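Local coordinates for enolase from the environmental genome shotgun sequencing of the Sargasso Sea (PDB 2QGY), which is of unknown function but belongs to the magnesium-dependent enolase superfamily, whose members typically abstract a proton next to a substrate carboxylate, at residues A[15-20]-A[368-373]; A[19-24]-A[34-39]; A[28-33]-A[330-335]. All coordinates share one frame; numbering follows the deposited sequence.

Contact 1: A[15-20]-A[368-373]; sequences RLKIWI and ILSELS
The hydroxyl oxygen of S370 has two partners: it receives the indole N-H of W19, with NE1 to OG 3.0 Å, and it also bonds to the carbonyl of E366 one turn back in helix 366-371. The indole bond is fairly straight, 160° at the hydrogen, and OG lies only 2° out of the ring plane, so the hydroxyl meets the edge of the indole. Over one face of the ring comes L369, whose CG sits 3.8 Å from the centroid of the five-membered ring in a CH-pi contact, while its CD2 reaches CD2 of W19 at 3.5 Å. CG of L369 is turned anti to the backbone N (chi1 -177°), which carries the branch out from the helix onto the indole. CG of K17 lies over the opposite face, and the W50 ring also meets the indole, nearly parallel to it. Beyond the helix end, S373 OG bonds back to L369 O at 2.7 Å, approaching from above the carbonyl plane, and rests 3.5 Å from CB of W19. The contact thus docks helix 366-371 beside the point where strand 373-379 joins strand 13-21 in the antiparallel sheet of the capping domain. The S370 hydroxyl satisfies the buried indole N-H, while the bond at the edge and the groups over the faces probably limit rotation of the ring.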
loop_
_atom_site.group_PDB
_atom_site.type_symbol
_atom_site.label_atom_id
_atom_site.label_comp_id
_atom_site.label_asym_id
_atom_site.label_seq_id
_atom_site.Cartn_x
_atom_site.Cartn_y
_atom_site.Cartn_z
ATOM N N ARG A 15 -0.160 -7.916 26.320
ATOM C CA ARG A 15 -0.844 -6.640 26.310
ATOM C C ARG A 15 -0.397 -5.748 25.163
ATOM O O ARG A 15 0.757 -5.787 24.775
ATOM C CB ARG A 15 -0.626 -5.932 27.644
ATOM C CG ARG A 15 -1.691 -4.922 27.992
ATOM C CD ARG A 15 -1.562 -4.490 29.474
ATOM N NE ARG A 15 -1.896 -5.580 30.396
ATOM C CZ ARG A 15 -2.997 -5.632 31.149
ATOM N NH1 ARG A 15 -3.885 -4.642 31.107
ATOM N NH2 ARG A 15 -3.208 -6.677 31.950
ATOM N N LEU A 16 -1.357 -4.986 24.629
ATOM C CA LEU A 16 -1.075 -3.939 23.642
ATOM C C LEU A 16 -1.679 -2.636 24.110
ATOM O O LEU A 16 -2.840 -2.594 24.508
ATOM C CB LEU A 16 -1.632 -4.317 22.259
ATOM C CG LEU A 16 -1.554 -3.276 21.104
ATOM C CD1 LEU A 16 -0.130 -3.011 20.668
ATOM C CD2 LEU A 16 -2.395 -3.756 19.909
ATOM N N LYS A 17 -0.889 -1.569 24.012
ATOM C CA LYS A 17 -1.407 -0.215 24.101
ATOM C C LYS A 17 -0.988 0.572 22.855
ATOM O O LYS A 17 0.153 0.460 22.387
ATOM C CB LYS A 17 -0.815 0.466 25.326
ATOM C CG LYS A 17 -1.386 1.873 25.631
ATOM C CD LYS A 17 -2.904 1.903 25.806
ATOM C CE LYS A 17 -3.428 3.318 26.116
ATOM N NZ LYS A 17 -3.314 3.633 27.586
ATOM N N ILE A 18 -1.917 1.373 22.365
ATOM C CA ILE A 18 -1.658 2.260 21.220
ATOM C C ILE A 18 -2.136 3.653 21.605
ATOM O O ILE A 18 -3.241 3.797 22.159
ATOM C CB ILE A 18 -2.417 1.796 19.944
ATOM C CG1 ILE A 18 -2.044 0.378 19.562
ATOM C CG2 ILE A 18 -2.146 2.797 18.728
ATOM C CD1 ILE A 18 -2.861 -0.200 18.373
ATOM N N TRP A 19 -1.320 4.670 21.308
ATOM C CA TRP A 19 -1.757 6.061 21.404
ATOM C C TRP A 19 -1.664 6.653 20.023
ATOM O O TRP A 19 -0.688 6.390 19.314
ATOM C CB TRP A 19 -0.805 6.874 22.277
ATOM C CG TRP A 19 -0.730 6.492 23.713
ATOM C CD1 TRP A 19 -1.367 7.114 24.745
ATOM C CD2 TRP A 19 0.080 5.459 24.299
ATOM N NE1 TRP A 19 -1.035 6.516 25.943
ATOM C CE2 TRP A 19 -0.150 5.497 25.699
ATOM C CE3 TRP A 19 0.976 4.504 23.783
ATOM C CZ2 TRP A 19 0.479 4.618 26.585
ATOM C CZ3 TRP A 19 1.591 3.607 24.672
ATOM C CH2 TRP A 19 1.357 3.697 26.056
ATOM N N ILE A 20 -2.672 7.443 19.643
ATOM C CA ILE A 20 -2.529 8.329 18.487
ATOM C C ILE A 20 -2.552 9.761 18.999
ATOM O O ILE A 20 -3.562 10.211 19.571
ATOM C CB ILE A 20 -3.692 8.122 17.496
ATOM C CG1 ILE A 20 -3.742 6.653 17.046
ATOM C CG2 ILE A 20 -3.608 9.162 16.339
ATOM C CD1 ILE A 20 -4.891 6.358 16.056
ATOM N N ILE A 368 1.397 11.584 30.389
ATOM C CA ILE A 368 1.574 12.751 29.516
ATOM C C ILE A 368 1.246 12.414 28.052
ATOM O O ILE A 368 0.552 13.176 27.361
ATOM C CB ILE A 368 2.984 13.405 29.646
ATOM C CG1 ILE A 368 3.193 13.866 31.097
ATOM C CG2 ILE A 368 3.116 14.582 28.648
ATOM C CD1 ILE A 368 4.516 14.536 31.410
ATOM N N LEU A 369 1.743 11.269 27.594
ATOM C CA LEU A 369 1.418 10.788 26.254
ATOM C C LEU A 369 -0.090 10.641 26.072
ATOM O O LEU A 369 -0.646 11.096 25.066
ATOM C CB LEU A 369 2.160 9.491 25.934
ATOM C CG LEU A 369 1.960 8.930 24.521
ATOM C CD1 LEU A 369 2.303 9.982 23.448
ATOM C CD2 LEU A 369 2.837 7.686 24.368
ATOM N N SER A 370 -0.765 10.074 27.072
ATOM C CA SER A 370 -2.222 9.981 27.019
ATOM C C SER A 370 -2.875 11.359 26.917
ATOM O O SER A 370 -3.849 11.526 26.176
ATOM C CB SER A 370 -2.778 9.228 28.255
ATOM O OG SER A 370 -2.357 7.865 28.285
ATOM N N GLU A 371 -2.357 12.339 27.664
ATOM C CA GLU A 371 -2.980 13.658 27.718
ATOM C C GLU A 371 -2.911 14.294 26.345
ATOM O O GLU A 371 -3.802 15.034 25.951
ATOM C CB GLU A 371 -2.242 14.547 28.709
ATOM C CG GLU A 371 -2.935 15.867 29.041
ATOM C CD GLU A 371 -2.209 16.628 30.168
ATOM O OE1 GLU A 371 -1.274 16.044 30.806
ATOM O OE2 GLU A 371 -2.578 17.810 30.404
ATOM N N LEU A 372 -1.832 13.980 25.634
ATOM C CA LEU A 372 -1.563 14.527 24.304
ATOM C C LEU A 372 -2.279 13.760 23.198
ATOM O O LEU A 372 -2.154 14.127 22.024
ATOM C CB LEU A 372 -0.051 14.488 24.050
ATOM C CG LEU A 372 0.841 15.370 24.924
ATOM C CD1 LEU A 372 2.313 15.037 24.695
ATOM C CD2 LEU A 372 0.585 16.866 24.666
ATOM N N SER A 373 -3.020 12.709 23.564
ATOM C CA SER A 373 -3.621 11.811 22.574
ATOM C C SER A 373 -5.096 12.056 22.333
ATOM O O SER A 373 -5.845 12.423 23.259
ATOM C CB SER A 373 -3.371 10.345 22.968
ATOM O OG SER A 373 -1.963 10.094 22.934
#

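Contact 2: A[19-24]-A[34-39]; sequences WITDNH and KKFIII
T21 holds OG1 between its backbone N and carbonyl carbon (chi1 61°), a turn that brings the hydroxyl to the amide of F36, and the N23 side chain, with CG anti to its carbonyl carbon, crosses that of K35. The segments are the facing ends of strands 13-21 and 37-43, antiparallel neighbours in the capping-domain sheet of the enolase superfamily. W19 and I38 form a hydrogen-bonded pair, W19 N to I38 O 2.9 Å and I38 N to W19 O 3.0 Å. I20 and I37 follow as a non-hydrogen-bonded pair, their side chains on the face covered by helix 60-74, whereas W19 and I38 project from the other.

Past this pair the pattern changes. T21 N still donates to F36 O, but the return bond runs from F36 N to the threonine hydroxyl, T21 OG1, at 2.8 Å with an angle of 162°, so a side chain stands in for a carbonyl where the strands part. A water bound to T21 OG1 also donates to the carbonyls of D22 and K34, linking the two segments where the regular pairing has ended. Next to this, K35 bends at its last torsion and gives NZ to N23 OD1 at 2.8 Å, the ammonium tilted 22° from the amide plane; D22 OD1 is farther away, at 4.8 Å from K35 NZ. The buried carbonyl of T21 finds no polar partner and faces carbon instead, with CB of K35 only 3.1 Å from T21 O.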
loop_
_atom_site.group_PDB
_atom_site.type_symbol
_atom_site.label_atom_id
_atom_site.label_comp_id
_atom_site.label_asym_id
_atom_site.label_seq_id
_atom_site.Cartn_x
_atom_site.Cartn_y
_atom_site.Cartn_z
ATOM N N TRP A 19 -1.320 4.670 21.308
ATOM C CA TRP A 19 -1.757 6.061 21.404
ATOM C C TRP A 19 -1.664 6.653 20.023
ATOM O O TRP A 19 -0.688 6.390 19.314
ATOM C CB TRP A 19 -0.805 6.874 22.277
ATOM C CG TRP A 19 -0.730 6.492 23.713
ATOM C CD1 TRP A 19 -1.367 7.114 24.745
ATOM C CD2 TRP A 19 0.080 5.459 24.299
ATOM N NE1 TRP A 19 -1.035 6.516 25.943
ATOM C CE2 TRP A 19 -0.150 5.497 25.699
ATOM C CE3 TRP A 19 0.976 4.504 23.783
ATOM C CZ2 TRP A 19 0.479 4.618 26.585
ATOM C CZ3 TRP A 19 1.591 3.607 24.672
ATOM C CH2 TRP A 19 1.357 3.697 26.056
ATOM N N ILE A 20 -2.672 7.443 19.643
ATOM C CA ILE A 20 -2.529 8.329 18.487
ATOM C C ILE A 20 -2.552 9.761 18.999
ATOM O O ILE A 20 -3.562 10.211 19.571
ATOM C CB ILE A 20 -3.692 8.122 17.496
ATOM C CG1 ILE A 20 -3.742 6.653 17.046
ATOM C CG2 ILE A 20 -3.608 9.162 16.339
ATOM C CD1 ILE A 20 -4.891 6.358 16.056
ATOM N N THR A 21 -1.440 10.474 18.846
ATOM C CA THR A 21 -1.373 11.823 19.390
ATOM C C THR A 21 -2.251 12.790 18.568
ATOM O O THR A 21 -2.440 12.611 17.366
ATOM C CB THR A 21 0.081 12.345 19.553
ATOM O OG1 THR A 21 0.747 12.398 18.271
ATOM C CG2 THR A 21 0.871 11.406 20.486
ATOM N N ASP A 22 -2.800 13.808 19.226
ATOM C CA ASP A 22 -3.497 14.860 18.493
ATOM C C ASP A 22 -2.451 15.718 17.806
ATOM O O ASP A 22 -1.273 15.653 18.136
ATOM C CB ASP A 22 -4.306 15.745 19.450
ATOM C CG ASP A 22 -5.525 16.380 18.774
ATOM O OD1 ASP A 22 -5.667 16.308 17.526
ATOM O OD2 ASP A 22 -6.344 16.940 19.521
ATOM N N ASN A 23 -2.872 16.540 16.849
ATOM C CA ASN A 23 -1.993 17.563 16.348
ATOM C C ASN A 23 -1.773 18.577 17.458
ATOM O O ASN A 23 -2.698 18.912 18.192
ATOM C CB ASN A 23 -2.616 18.262 15.128
ATOM C CG ASN A 23 -2.987 17.282 14.030
ATOM O OD1 ASN A 23 -4.162 16.940 13.854
ATOM N ND2 ASN A 23 -1.986 16.830 13.279
ATOM N N HIS A 24 -0.550 19.047 17.566
ATOM C CA HIS A 24 -0.164 20.049 18.552
ATOM C C HIS A 24 0.705 21.088 17.848
ATOM O O HIS A 24 1.110 20.868 16.707
ATOM C CB HIS A 24 0.528 19.356 19.735
ATOM C CG HIS A 24 -0.401 18.474 20.533
ATOM N ND1 HIS A 24 -1.368 18.985 21.380
ATOM C CD2 HIS A 24 -0.508 17.121 20.620
ATOM C CE1 HIS A 24 -2.027 17.990 21.950
ATOM N NE2 HIS A 24 -1.525 16.849 21.502
ATOM N N LYS A 34 2.328 16.320 13.200
ATOM C CA LYS A 34 1.375 15.354 12.649
ATOM C C LYS A 34 0.907 14.492 13.817
ATOM O O LYS A 34 1.531 14.508 14.883
ATOM C CB LYS A 34 2.050 14.485 11.563
ATOM C CG LYS A 34 3.307 13.812 12.031
ATOM C CD LYS A 34 4.057 12.941 10.973
ATOM C CE LYS A 34 3.121 11.958 10.302
ATOM N NZ LYS A 34 3.821 10.802 9.662
ATOM N N LYS A 35 -0.173 13.741 13.627
ATOM C CA LYS A 35 -0.583 12.735 14.612
ATOM C C LYS A 35 0.444 11.581 14.572
ATOM O O LYS A 35 0.819 11.102 13.478
ATOM C CB LYS A 35 -1.987 12.212 14.314
ATOM C CG LYS A 35 -3.046 13.299 14.231
ATOM C CD LYS A 35 -4.455 12.703 14.227
ATOM C CE LYS A 35 -5.555 13.782 14.208
ATOM N NZ LYS A 35 -5.485 14.659 13.011
ATOM N N PHE A 36 0.945 11.161 15.737
ATOM C CA PHE A 36 1.872 10.021 15.798
ATOM C C PHE A 36 1.111 8.791 16.313
ATOM O O PHE A 36 0.124 8.939 17.019
ATOM C CB PHE A 36 3.046 10.353 16.734
ATOM C CG PHE A 36 3.751 11.648 16.395
ATOM C CD1 PHE A 36 4.300 11.844 15.136
ATOM C CD2 PHE A 36 3.890 12.655 17.346
ATOM C CE1 PHE A 36 5.005 13.035 14.834
ATOM C CE2 PHE A 36 4.572 13.827 17.059
ATOM C CZ PHE A 36 5.123 14.025 15.800
ATOM N N ILE A 37 1.597 7.605 15.958
ATOM C CA ILE A 37 1.027 6.339 16.386
ATOM C C ILE A 37 2.155 5.616 17.097
ATOM O O ILE A 37 3.081 5.138 16.469
ATOM C CB ILE A 37 0.552 5.499 15.180
ATOM C CG1 ILE A 37 -0.454 6.310 14.341
ATOM C CG2 ILE A 37 0.030 4.114 15.659
ATOM C CD1 ILE A 37 -0.812 5.656 12.957
ATOM N N ILE A 38 2.049 5.541 18.412
ATOM C CA ILE A 38 3.089 4.934 19.237
ATOM C C ILE A 38 2.457 3.752 19.964
ATOM O O ILE A 38 1.344 3.873 20.442
ATOM C CB ILE A 38 3.625 5.958 20.217
ATOM C CG1 ILE A 38 4.329 7.075 19.410
ATOM C CG2 ILE A 38 4.599 5.292 21.177
ATOM C CD1 ILE A 38 4.860 8.206 20.223
ATOM N N ILE A 39 3.144 2.613 19.999
ATOM C CA ILE A 39 2.594 1.420 20.659
ATOM C C ILE A 39 3.514 0.899 21.754
ATOM O O ILE A 39 4.722 1.113 21.730
ATOM C CB ILE A 39 2.273 0.284 19.632
ATOM C CG1 ILE A 39 3.530 -0.515 19.247
ATOM C CG2 ILE A 39 1.600 0.865 18.377
ATOM C CD1 ILE A 39 3.202 -1.747 18.381
HETATM O O HOH W 1 1.180 15.043 17.478
HETATM O O HOH W 2 -1.744 14.798 11.114
#

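Contact 3: A[28-33]-A[330-335]; sequences DQWSNT and FPDYIN
D332 OD2 lies at the edge of the W30 indole, in the ring plane, 3.4 Å from CD1 of W30. The carboxylate stands almost perpendicular to the ring, at 87°, and OD2 also touches CB of S31 at 3.8 Å. Farther along, the ring of Y333 crosses T33: CE1 lies 3.9 Å from the CG2 methyl, and the phenol oxygen OH is 3.7 Å from the T33 CA.

No direct hydrogen bond joins the segments, so polar links between them pass through water. One water donates to N32 O at 2.8 Å and lies 2.6 Å from Y333 OH. A second sits 2.8 Å from D332 OD1 and is only weakly bound by the indole N-H of W30, whose stronger acceptor is the carbonyl of W143.

The joint is between two domains. Residues 28-33 belong to the loop joining the first two strands of the capping domain, probably the counterpart of the mobile loop that closes over the active site in related enzymes; residues 330-335 follow strand 327-329, the last of the eight parallel strands of the barrel.

An outer shell fixes these groups. D332 places CG between its backbone N and carbonyl carbon (chi1 55°), which points the carboxylate toward W30 CD1 and S31, where the hydroxyl of S26 holds OD2. Y333 OH accepts the backbone N-H of K34 and has its strongest polar partner in W304, T33 OG1 takes the amide of H24, and D145 holds both the S31 hydroxyl and the N32 amide nitrogen.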
loop_
_atom_site.group_PDB
_atom_site.type_symbol
_atom_site.label_atom_id
_atom_site.label_comp_id
_atom_site.label_asym_id
_atom_site.label_seq_id
_atom_site.Cartn_x
_atom_site.Cartn_y
_atom_site.Cartn_z
ATOM N N ASP A 28 8.362 26.479 19.035
ATOM C CA ASP A 28 8.303 27.868 18.513
ATOM C C ASP A 28 7.123 28.097 17.563
ATOM O O ASP A 28 7.134 29.035 16.742
ATOM C CB ASP A 28 9.643 28.275 17.845
ATOM C CG ASP A 28 10.859 27.868 18.679
ATOM O OD1 ASP A 28 10.932 28.280 19.854
ATOM O OD2 ASP A 28 11.743 27.136 18.158
ATOM N N GLN A 29 6.089 27.252 17.688
ATOM C CA GLN A 29 4.873 27.383 16.888
ATOM C C GLN A 29 5.211 27.364 15.385
ATOM O O GLN A 29 4.555 28.012 14.564
ATOM C CB GLN A 29 4.057 28.632 17.303
ATOM C CG GLN A 29 3.735 28.668 18.819
ATOM C CD GLN A 29 4.876 29.196 19.656
ATOM O OE1 GLN A 29 5.497 30.196 19.302
ATOM N NE2 GLN A 29 5.187 28.514 20.743
ATOM N N TRP A 30 6.253 26.606 15.037
ATOM C CA TRP A 30 6.752 26.581 13.653
ATOM C C TRP A 30 5.777 25.854 12.707
ATOM O O TRP A 30 5.556 26.293 11.565
ATOM C CB TRP A 30 8.160 25.946 13.615
ATOM C CG TRP A 30 8.598 25.622 12.216
ATOM C CD1 TRP A 30 8.737 24.389 11.664
ATOM C CD2 TRP A 30 8.892 26.570 11.174
ATOM N NE1 TRP A 30 9.143 24.508 10.341
ATOM C CE2 TRP A 30 9.227 25.832 10.017
ATOM C CE3 TRP A 30 8.899 27.968 11.112
ATOM C CZ2 TRP A 30 9.567 26.448 8.794
ATOM C CZ3 TRP A 30 9.247 28.589 9.888
ATOM C CH2 TRP A 30 9.580 27.822 8.760
ATOM N N SER A 31 5.190 24.770 13.210
ATOM C CA SER A 31 4.263 23.913 12.453
ATOM C C SER A 31 3.225 23.254 13.378
ATOM O O SER A 31 3.291 23.400 14.593
ATOM C CB SER A 31 5.076 22.809 11.761
ATOM O OG SER A 31 4.313 22.173 10.733
ATOM N N ASN A 32 2.251 22.543 12.812
ATOM C CA ASN A 32 1.482 21.575 13.606
ATOM C C ASN A 32 2.277 20.285 13.522
ATOM O O ASN A 32 2.842 19.960 12.464
ATOM C CB ASN A 32 0.065 21.357 13.055
ATOM C CG ASN A 32 -0.734 22.658 12.925
ATOM O OD1 ASN A 32 -0.899 23.395 13.889
ATOM N ND2 ASN A 32 -1.232 22.934 11.713
ATOM N N THR A 33 2.398 19.584 14.636
ATOM C CA THR A 33 2.915 18.223 14.602
ATOM C C THR A 33 1.875 17.338 13.936
ATOM O O THR A 33 0.678 17.581 14.051
ATOM C CB THR A 33 3.196 17.705 16.009
ATOM O OG1 THR A 33 1.958 17.677 16.734
ATOM C CG2 THR A 33 4.204 18.639 16.689
ATOM N N PHE A 330 13.601 16.363 12.591
ATOM C CA PHE A 330 12.740 17.534 12.538
ATOM C C PHE A 330 13.004 18.267 13.838
ATOM O O PHE A 330 12.540 17.835 14.886
ATOM C CB PHE A 330 11.262 17.135 12.441
ATOM C CG PHE A 330 10.846 16.762 11.069
ATOM C CD1 PHE A 330 10.130 17.650 10.273
ATOM C CD2 PHE A 330 11.191 15.517 10.548
ATOM C CE1 PHE A 330 9.758 17.286 8.983
ATOM C CE2 PHE A 330 10.825 15.143 9.245
ATOM C CZ PHE A 330 10.110 16.041 8.460
ATOM N N PRO A 331 13.838 19.315 13.782
ATOM C CA PRO A 331 14.210 19.966 15.029
ATOM C C PRO A 331 12.987 20.449 15.813
ATOM O O PRO A 331 13.003 20.357 17.036
ATOM C CB PRO A 331 15.077 21.142 14.576
ATOM C CG PRO A 331 15.713 20.655 13.308
ATOM C CD PRO A 331 14.509 19.932 12.622
ATOM N N ASP A 332 11.932 20.883 15.121
ATOM C CA ASP A 332 10.740 21.428 15.798
ATOM C C ASP A 332 9.915 20.370 16.525
ATOM O O ASP A 332 9.029 20.702 17.300
ATOM C CB ASP A 332 9.869 22.264 14.863
ATOM C CG ASP A 332 9.452 21.509 13.590
ATOM O OD1 ASP A 332 10.337 20.974 12.881
ATOM O OD2 ASP A 332 8.244 21.487 13.299
ATOM N N TYR A 333 10.187 19.101 16.248
ATOM C CA TYR A 333 9.545 17.992 16.949
ATOM C C TYR A 333 10.325 17.550 18.193
ATOM O O TYR A 333 9.868 16.670 18.968
ATOM C CB TYR A 333 9.433 16.798 15.996
ATOM C CG TYR A 333 8.326 16.902 14.940
ATOM C CD1 TYR A 333 7.667 18.113 14.667
ATOM C CD2 TYR A 333 7.941 15.771 14.213
ATOM C CE1 TYR A 333 6.634 18.182 13.688
ATOM C CE2 TYR A 333 6.935 15.833 13.248
ATOM C CZ TYR A 333 6.283 17.017 12.998
ATOM O OH TYR A 333 5.270 17.045 12.047
ATOM N N ILE A 334 11.521 18.115 18.392
ATOM C CA ILE A 334 12.345 17.643 19.505
ATOM C C ILE A 334 11.743 17.980 20.880
ATOM O O ILE A 334 11.562 17.091 21.703
ATOM C CB ILE A 334 13.795 18.140 19.423
ATOM C CG1 ILE A 334 14.502 17.575 18.163
ATOM C CG2 ILE A 334 14.547 17.775 20.697
ATOM C CD1 ILE A 334 14.998 16.118 18.298
ATOM N N ASN A 335 11.442 19.247 21.140
ATOM C CA ASN A 335 10.928 19.565 22.479
ATOM C C ASN A 335 9.494 19.093 22.655
ATOM O O ASN A 335 9.090 18.732 23.768
ATOM C CB ASN A 335 11.048 21.044 22.793
ATOM C CG ASN A 335 12.491 21.496 22.888
ATOM O OD1 ASN A 335 13.364 20.777 23.391
ATOM N ND2 ASN A 335 12.751 22.697 22.407
HETATM O O HOH W 3 10.985 21.771 10.274
HETATM O O HOH W 4 5.074 19.402 10.917
#

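From the N terminus, strand 13-21 enters contacts 1 and 2 together, since W19 and I20 belong to both. Contact 2 closes the shortest loop, pairing 19-24 with 34-39 around the connection between the first two strands. Contact 3 begins inside that connection, at 28-33, and reaches on to 330-335, so it crosses contact 2; residues H24 and T33 join the two directly through their backbones. Contact 1 spans nearly the whole chain to 368-373 and has contact 3 nested within its loop. Contact 1 brings helix 366-371 and the start of strand 373-379 to strand 13-21, contact 2 joins strands 13-21 and 37-43, and contact 3 ties the loop leaving that sheet to the barrel.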